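Local coordinates for synaptonemal complex protein 2 (Mus musculus, PDB 5IWZ), which helps build the axial and lateral elements of synaptonemal complexes in meiotic prophase and is required for chromosome synapsis and for insertion of SYCP3, at residues V100-M103 / V104-E108; K52-D55 / L56-E60. One frame throughout, in Å; residues are numbered along the deposited sequence.

Contact 1: residues V100-M103 / V104-E108; sequences VQKM and VSWFE
Lys102 and Met103 meet Trp106 one turn further along helix 99-108, part of the armadillo-repeat-like domain, and the indole is laid back over the turn that precedes it. Backbone hydrogen bonds come first: Val104 N to Val100 O, Ser105 N to Gln101 O, Trp106 N to Lys102 O and Phe107 N to Met103 O, each N-H reaching back four residues. The shortest, from Trp106 N to Lys102 O at 2.8 Å, has an N-H...O angle of 155°. That same carbonyl oxygen also sits over one face of the indole near its rim, 3.2 Å from Trp106 CG, because CG lies beside the backbone N and anti to the carbonyl carbon (chi1 -56°). Apolar contacts hold the benzo part of the ring: Lys102 CB approaches Trp106 CZ2 at 3.9 Å, and Met103 CG touches Trp106 CZ3 at 3.8 Å. A Met-aromatic contact adds to these, Met103 SD standing obliquely 5.1 Å from the centroid of the six-membered ring of Trp106. The polar ends turn elsewhere, Lys102 NZ in a salt bridge and Trp106 NE1 in a hydrogen bond with the carboxylate of Asp54. Met103 also packs on Leu132, Leu135 and Ile139 of helix 123-141, while Val104 faces helix 144-163. Within the turn, Val104 CG2 rests 3.4 Å from Val100 O.

Contact 2: residues K52-D55 / L56-E60; sequences KLDD and LICRE
Asp54 and Cys58 lie along the same side of the helix, the thiol alongside the carboxylate with Cys58 SG 3.5 Å from Asp54 OD2. The acid's CG is anti to the backbone N (chi1 -177°), and its carboxylate is held by Trp106 and Lys102 of helix 99-108. Ile57 leans back, its CG1 3.5 Å from Leu53 O, which accepts the bond from Ile57 N. This is regular alpha-helix, part of 49-63 in the armadillo-repeat-like domain, the N-H groups of Leu56 to Arg59 each bonded to the carbonyl four residues back; Leu53, Leu56 and Ile57 pack against helix 66-79. Arg59 bends at chi3 (93°) to bring its guanidinium over Leu56 CD1, 3.6 Å from the plane near the rim. Its edge makes a side-on salt bridge to Glu60, OE1 in the guanidinium plane: Arg59 NE meets Glu60 OE1 at 2.8 Å nearly along its C-O axis, Arg59 NH2 at 3.1 Å from above the carboxylate plane, less straight. Replacing Arg59 by an alanine removes both donors and would probably leave Glu60 OE1 to rely more on Lys63, and the Ala20 and Leu21 carbonyls without their mates. The other oxygen, Glu60 OE2, is hydrogen-bonded to Thr68 OG1.

Overall arrangement
Contacts 1 and 2 are nine-residue pieces of two neighbouring helices, 99-108 and 49-63, in one armadillo-repeat-like domain, with centres about 11 Å apart. Both are partly buried: four of eight touching residues are buried in contact 1, where Gln101 is the one exposed, and three of eight in contact 2, which lies further from the centre of the chain, about 25 Å against 19 Å. They join directly at the Asp54 carboxylate; beside its polar bonds, Trp106 CH2 packs on Ile57 CD1. Contact 1 adds aromatic and sulfur packing to its backbone bonds and faces helices 123-141 and 144-163; contact 2 is held across its segments mainly by backbone bonds, with a salt bridge inside 56-60, and faces helices 13-23 and 66-79.

Contact 1: residues V100-M103 / V104-E108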
ATOM      1  N   VAL A 100      -6.211  17.615  10.761  1.00 32.86           N
ATOM      2  CA  VAL A 100      -5.893  17.124   9.423  1.00 32.86           C
ATOM      3  C   VAL A 100      -4.661  17.838   8.860  1.00 30.31           C
ATOM      4  O   VAL A 100      -3.802  17.209   8.226  1.00 29.90           O
ATOM      5  CB  VAL A 100      -7.116  17.265   8.495  1.00 36.14           C
ATOM      6  CG1 VAL A 100      -6.759  16.849   7.071  1.00 37.12           C
ATOM      7  CG2 VAL A 100      -8.273  16.419   9.008  1.00 34.27           C
ATOM      8  N   GLN A 101      -4.541  19.152   9.101  1.00 30.41           N
ATOM      9  CA  GLN A 101      -3.371  19.893   8.628  1.00 28.00           C
ATOM     10  C   GLN A 101      -2.120  19.538   9.424  1.00 31.44           C
ATOM     11  O   GLN A 101      -1.017  19.526   8.865  1.00 32.94           O
ATOM     12  CB  GLN A 101      -3.623  21.400   8.683  1.00 28.83           C
ATOM     13  CG  GLN A 101      -4.461  21.928   7.520  1.00 46.56           C
ATOM     14  CD  GLN A 101      -5.929  21.536   7.631  1.00 57.95           C
ATOM     15  OE1 GLN A 101      -6.557  21.725   8.679  1.00 56.23           O
ATOM     16  NE2 GLN A 101      -6.479  20.971   6.554  1.00 55.40           N
ATOM     17  N   LYS A 102      -2.252  19.244  10.720  1.00 25.36           N
ATOM     18  CA  LYS A 102      -1.111  18.652  11.419  1.00 31.14           C
ATOM     19  C   LYS A 102      -0.690  17.338  10.765  1.00 23.61           C
ATOM     20  O   LYS A 102       0.504  17.086  10.578  1.00 29.46           O
ATOM     21  CB  LYS A 102      -1.423  18.444  12.897  1.00 37.43           C
ATOM     22  CG  LYS A 102      -0.889  19.556  13.797  1.00 49.03           C
ATOM     23  CD  LYS A 102      -1.685  20.824  13.673  1.00 49.03           C
ATOM     24  CE  LYS A 102      -1.199  21.897  14.651  1.00 47.56           C
ATOM     25  NZ  LYS A 102       0.136  22.447  14.267  1.00 50.81           N
ATOM     26  N   MET A 103      -1.647  16.499  10.381  1.00 25.01           N
ATOM     27  CA  MET A 103      -1.259  15.231   9.760  1.00 31.57           C
ATOM     28  C   MET A 103      -0.600  15.441   8.401  1.00 25.52           C
ATOM     29  O   MET A 103       0.292  14.671   8.033  1.00 29.60           O
ATOM     30  CB  MET A 103      -2.467  14.315   9.643  1.00 34.69           C
ATOM     31  CG  MET A 103      -3.049  14.071  11.012  1.00 44.69           C
ATOM     32  SD  MET A 103      -3.616  12.399  11.271  1.00 47.21           S
ATOM     33  CE  MET A 103      -2.403  11.451  10.375  1.00 34.71           C
ATOM     34  N   VAL A 104      -1.014  16.472   7.647  1.00 26.77           N
ATOM     35  CA  VAL A 104      -0.300  16.821   6.416  1.00 30.10           C
ATOM     36  C   VAL A 104       1.144  17.177   6.736  1.00 29.76           C
ATOM     37  O   VAL A 104       2.093  16.702   6.087  1.00 27.18           O
ATOM     38  CB  VAL A 104      -1.016  17.973   5.688  1.00 32.23           C
ATOM     39  CG1 VAL A 104      -0.138  18.539   4.555  1.00 29.38           C
ATOM     40  CG2 VAL A 104      -2.350  17.488   5.150  1.00 27.23           C
ATOM     41  N   SER A 105       1.325  18.000   7.765  1.00 23.37           N
ATOM     42  CA  SER A 105       2.656  18.360   8.229  1.00 31.56           C
ATOM     43  C   SER A 105       3.466  17.134   8.650  1.00 24.55           C
ATOM     44  O   SER A 105       4.648  17.019   8.303  1.00 28.69           O
ATOM     45  CB  SER A 105       2.531  19.350   9.384  1.00 39.00           C
ATOM     46  OG  SER A 105       3.760  19.468  10.055  1.00 41.87           O
ATOM     47  N   TRP A 106       2.860  16.204   9.398  1.00 26.26           N
ATOM     48  CA  TRP A 106       3.622  15.026   9.812  1.00 27.42           C
ATOM     49  C   TRP A 106       4.036  14.209   8.597  1.00 31.43           C
ATOM     50  O   TRP A 106       5.169  13.709   8.525  1.00 27.68           O
ATOM     51  CB  TRP A 106       2.817  14.166  10.791  1.00 28.35           C
ATOM     52  CG  TRP A 106       2.352  14.911  12.018  1.00 27.25           C
ATOM     53  CD1 TRP A 106       2.864  16.088  12.522  1.00 24.29           C
ATOM     54  CD2 TRP A 106       1.248  14.560  12.863  1.00 27.44           C
ATOM     55  NE1 TRP A 106       2.146  16.474  13.640  1.00 29.31           N
ATOM     56  CE2 TRP A 106       1.150  15.556  13.866  1.00 25.95           C
ATOM     57  CE3 TRP A 106       0.332  13.499  12.873  1.00 32.93           C
ATOM     58  CZ2 TRP A 106       0.186  15.510  14.864  1.00 26.65           C
ATOM     59  CZ3 TRP A 106      -0.637  13.461  13.870  1.00 29.69           C
ATOM     60  CH2 TRP A 106      -0.696  14.457  14.850  1.00 32.05           C
ATOM     61  N   PHE A 107       3.133  14.082   7.622  1.00 23.09           N
ATOM     62  CA  PHE A 107       3.457  13.380   6.384  1.00 22.88           C
ATOM     63  C   PHE A 107       4.559  14.097   5.611  1.00 26.60           C
ATOM     64  O   PHE A 107       5.472  13.454   5.084  1.00 33.14           O
ATOM     65  CB  PHE A 107       2.195  13.254   5.522  1.00 24.70           C
ATOM     66  CG  PHE A 107       2.432  12.587   4.218  1.00 31.22           C
ATOM     67  CD1 PHE A 107       2.632  11.219   4.153  1.00 34.28           C
ATOM     68  CD2 PHE A 107       2.454  13.325   3.049  1.00 34.31           C
ATOM     69  CE1 PHE A 107       2.852  10.591   2.931  1.00 35.91           C
ATOM     70  CE2 PHE A 107       2.667  12.712   1.837  1.00 31.20           C
ATOM     71  CZ  PHE A 107       2.864  11.339   1.775  1.00 27.98           C
ATOM     72  N   GLU A 108       4.478  15.433   5.521  1.00 24.54           N
ATOM     73  CA  GLU A 108       5.545  16.211   4.899  1.00 26.40           C
ATOM     74  C   GLU A 108       6.874  16.001   5.614  1.00 31.91           C
ATOM     75  O   GLU A 108       7.918  15.840   4.973  1.00 33.58           O
ATOM     76  CB  GLU A 108       5.189  17.701   4.909  1.00 42.77           C
ATOM     77  CG  GLU A 108       4.014  18.097   4.024  1.00 58.19           C
ATOM     78  CD  GLU A 108       4.401  18.253   2.570  1.00 74.28           C
ATOM     79  OE1 GLU A 108       3.512  18.598   1.756  1.00 81.16           O
ATOM     80  OE2 GLU A 108       5.589  18.034   2.240  1.00 75.17           O
TER

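Contact 2: residues K52-D55 / L56-E60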
ATOM      1  N   LYS A  52       0.506  19.255  21.922  1.00 26.33           N
ATOM      2  CA  LYS A  52       1.515  18.354  22.480  1.00 30.46           C
ATOM      3  C   LYS A  52       1.781  17.178  21.545  1.00 31.07           C
ATOM      4  O   LYS A  52       2.938  16.789  21.348  1.00 27.80           O
ATOM      5  CB  LYS A  52       1.076  17.847  23.853  1.00 29.68           C
ATOM      6  CG  LYS A  52       0.987  18.902  24.959  1.00 28.07           C
ATOM      7  CD  LYS A  52       0.307  18.285  26.168  1.00 25.74           C
ATOM      8  CE  LYS A  52       0.184  19.269  27.307  1.00 29.62           C
ATOM      9  NZ  LYS A  52      -0.442  18.608  28.490  1.00 31.43           N
ATOM     10  N   LEU A  53       0.721  16.592  20.973  1.00 33.48           N
ATOM     11  CA  LEU A  53       0.887  15.561  19.945  1.00 29.06           C
ATOM     12  C   LEU A  53       1.756  16.060  18.801  1.00 25.75           C
ATOM     13  O   LEU A  53       2.696  15.379  18.370  1.00 25.92           O
ATOM     14  CB  LEU A  53      -0.475  15.138  19.402  1.00 31.21           C
ATOM     15  CG  LEU A  53      -1.155  13.844  19.826  1.00 41.27           C
ATOM     16  CD1 LEU A  53      -0.630  13.326  21.159  1.00 40.11           C
ATOM     17  CD2 LEU A  53      -2.661  14.036  19.861  1.00 32.38           C
ATOM     18  N   ASP A  54       1.453  17.259  18.298  1.00 29.03           N
ATOM     19  CA  ASP A  54       2.206  17.818  17.180  1.00 24.57           C
ATOM     20  C   ASP A  54       3.670  17.998  17.552  1.00 30.85           C
ATOM     21  O   ASP A  54       4.569  17.631  16.783  1.00 30.38           O
ATOM     22  CB  ASP A  54       1.584  19.146  16.752  1.00 27.82           C
ATOM     23  CG  ASP A  54       2.275  19.760  15.549  1.00 35.06           C
ATOM     24  OD1 ASP A  54       2.573  20.966  15.596  1.00 39.85           O
ATOM     25  OD2 ASP A  54       2.506  19.052  14.548  1.00 32.91           O
ATOM     26  N   ASP A  55       3.921  18.560  18.740  1.00 31.78           N
ATOM     27  CA  ASP A  55       5.289  18.762  19.205  1.00 31.19           C
ATOM     28  C   ASP A  55       6.040  17.438  19.290  1.00 22.74           C
ATOM     29  O   ASP A  55       7.176  17.322  18.823  1.00 26.71           O
ATOM     30  CB  ASP A  55       5.280  19.455  20.575  1.00 36.31           C
ATOM     31  CG  ASP A  55       4.875  20.933  20.498  1.00 57.78           C
ATOM     32  OD1 ASP A  55       4.487  21.412  19.407  1.00 61.58           O
ATOM     33  OD2 ASP A  55       4.931  21.617  21.551  1.00 63.12           O
ATOM     34  N   LEU A  56       5.425  16.433  19.903  1.00 22.33           N
ATOM     35  CA  LEU A  56       6.115  15.163  20.112  1.00 20.98           C
ATOM     36  C   LEU A  56       6.376  14.441  18.787  1.00 22.31           C
ATOM     37  O   LEU A  56       7.491  13.965  18.540  1.00 23.86           O
ATOM     38  CB  LEU A  56       5.290  14.314  21.081  1.00 19.42           C
ATOM     39  CG  LEU A  56       5.830  12.930  21.443  1.00 21.52           C
ATOM     40  CD1 LEU A  56       7.082  13.240  22.234  1.00 23.16           C
ATOM     41  CD2 LEU A  56       4.804  12.170  22.317  1.00 18.93           C
ATOM     42  N   ILE A  57       5.384  14.397  17.887  1.00 21.32           N
ATOM     43  CA  ILE A  57       5.575  13.666  16.629  1.00 20.81           C
ATOM     44  C   ILE A  57       6.639  14.328  15.753  1.00 19.89           C
ATOM     45  O   ILE A  57       7.505  13.645  15.188  1.00 23.31           O
ATOM     46  CB  ILE A  57       4.233  13.525  15.898  1.00 21.98           C
ATOM     47  CG1 ILE A  57       3.366  12.468  16.594  1.00 21.85           C
ATOM     48  CG2 ILE A  57       4.458  13.181  14.440  1.00 28.57           C
ATOM     49  CD1 ILE A  57       1.913  12.508  16.143  1.00 30.58           C
ATOM     50  N   CYS A  58       6.615  15.666  15.649  1.00 25.63           N
ATOM     51  CA  CYS A  58       7.624  16.367  14.856  1.00 30.37           C
ATOM     52  C   CYS A  58       9.025  16.160  15.428  1.00 27.22           C
ATOM     53  O   CYS A  58       9.995  15.989  14.679  1.00 26.38           O
ATOM     54  CB  CYS A  58       7.286  17.862  14.784  1.00 34.08           C
ATOM     55  SG  CYS A  58       5.819  18.248  13.776  1.00 36.10           S
ATOM     56  N   ARG A  59       9.156  16.182  16.753  1.00 24.37           N
ATOM     57  CA  ARG A  59      10.467  15.934  17.351  1.00 29.13           C
ATOM     58  C   ARG A  59      10.978  14.539  17.025  1.00 28.32           C
ATOM     59  O   ARG A  59      12.127  14.370  16.604  1.00 27.59           O
ATOM     60  CB  ARG A  59      10.409  16.110  18.858  1.00 29.59           C
ATOM     61  CG  ARG A  59      11.722  15.773  19.524  1.00 33.78           C
ATOM     62  CD  ARG A  59      11.564  15.805  21.025  1.00 41.89           C
ATOM     63  NE  ARG A  59      11.245  14.500  21.602  1.00 36.35           N
ATOM     64  CZ  ARG A  59      10.761  14.355  22.834  1.00 38.12           C
ATOM     65  NH1 ARG A  59      10.538  15.436  23.571  1.00 30.40           N
ATOM     66  NH2 ARG A  59      10.492  13.148  23.327  1.00 31.85           N
ATOM     67  N   GLU A  60      10.149  13.518  17.252  1.00 28.40           N
ATOM     68  CA  GLU A  60      10.581  12.145  16.980  1.00 28.32           C
ATOM     69  C   GLU A  60      10.868  11.925  15.496  1.00 27.56           C
ATOM     70  O   GLU A  60      11.811  11.211  15.148  1.00 31.06           O
ATOM     71  CB  GLU A  60       9.531  11.156  17.494  1.00 21.06           C
ATOM     72  CG  GLU A  60       9.371  11.196  19.025  1.00 29.94           C
ATOM     73  CD  GLU A  60      10.715  10.991  19.763  1.00 30.00           C
ATOM     74  OE1 GLU A  60      11.139  11.887  20.526  1.00 35.13           O
ATOM     75  OE2 GLU A  60      11.370   9.951  19.534  1.00 30.91           O
TER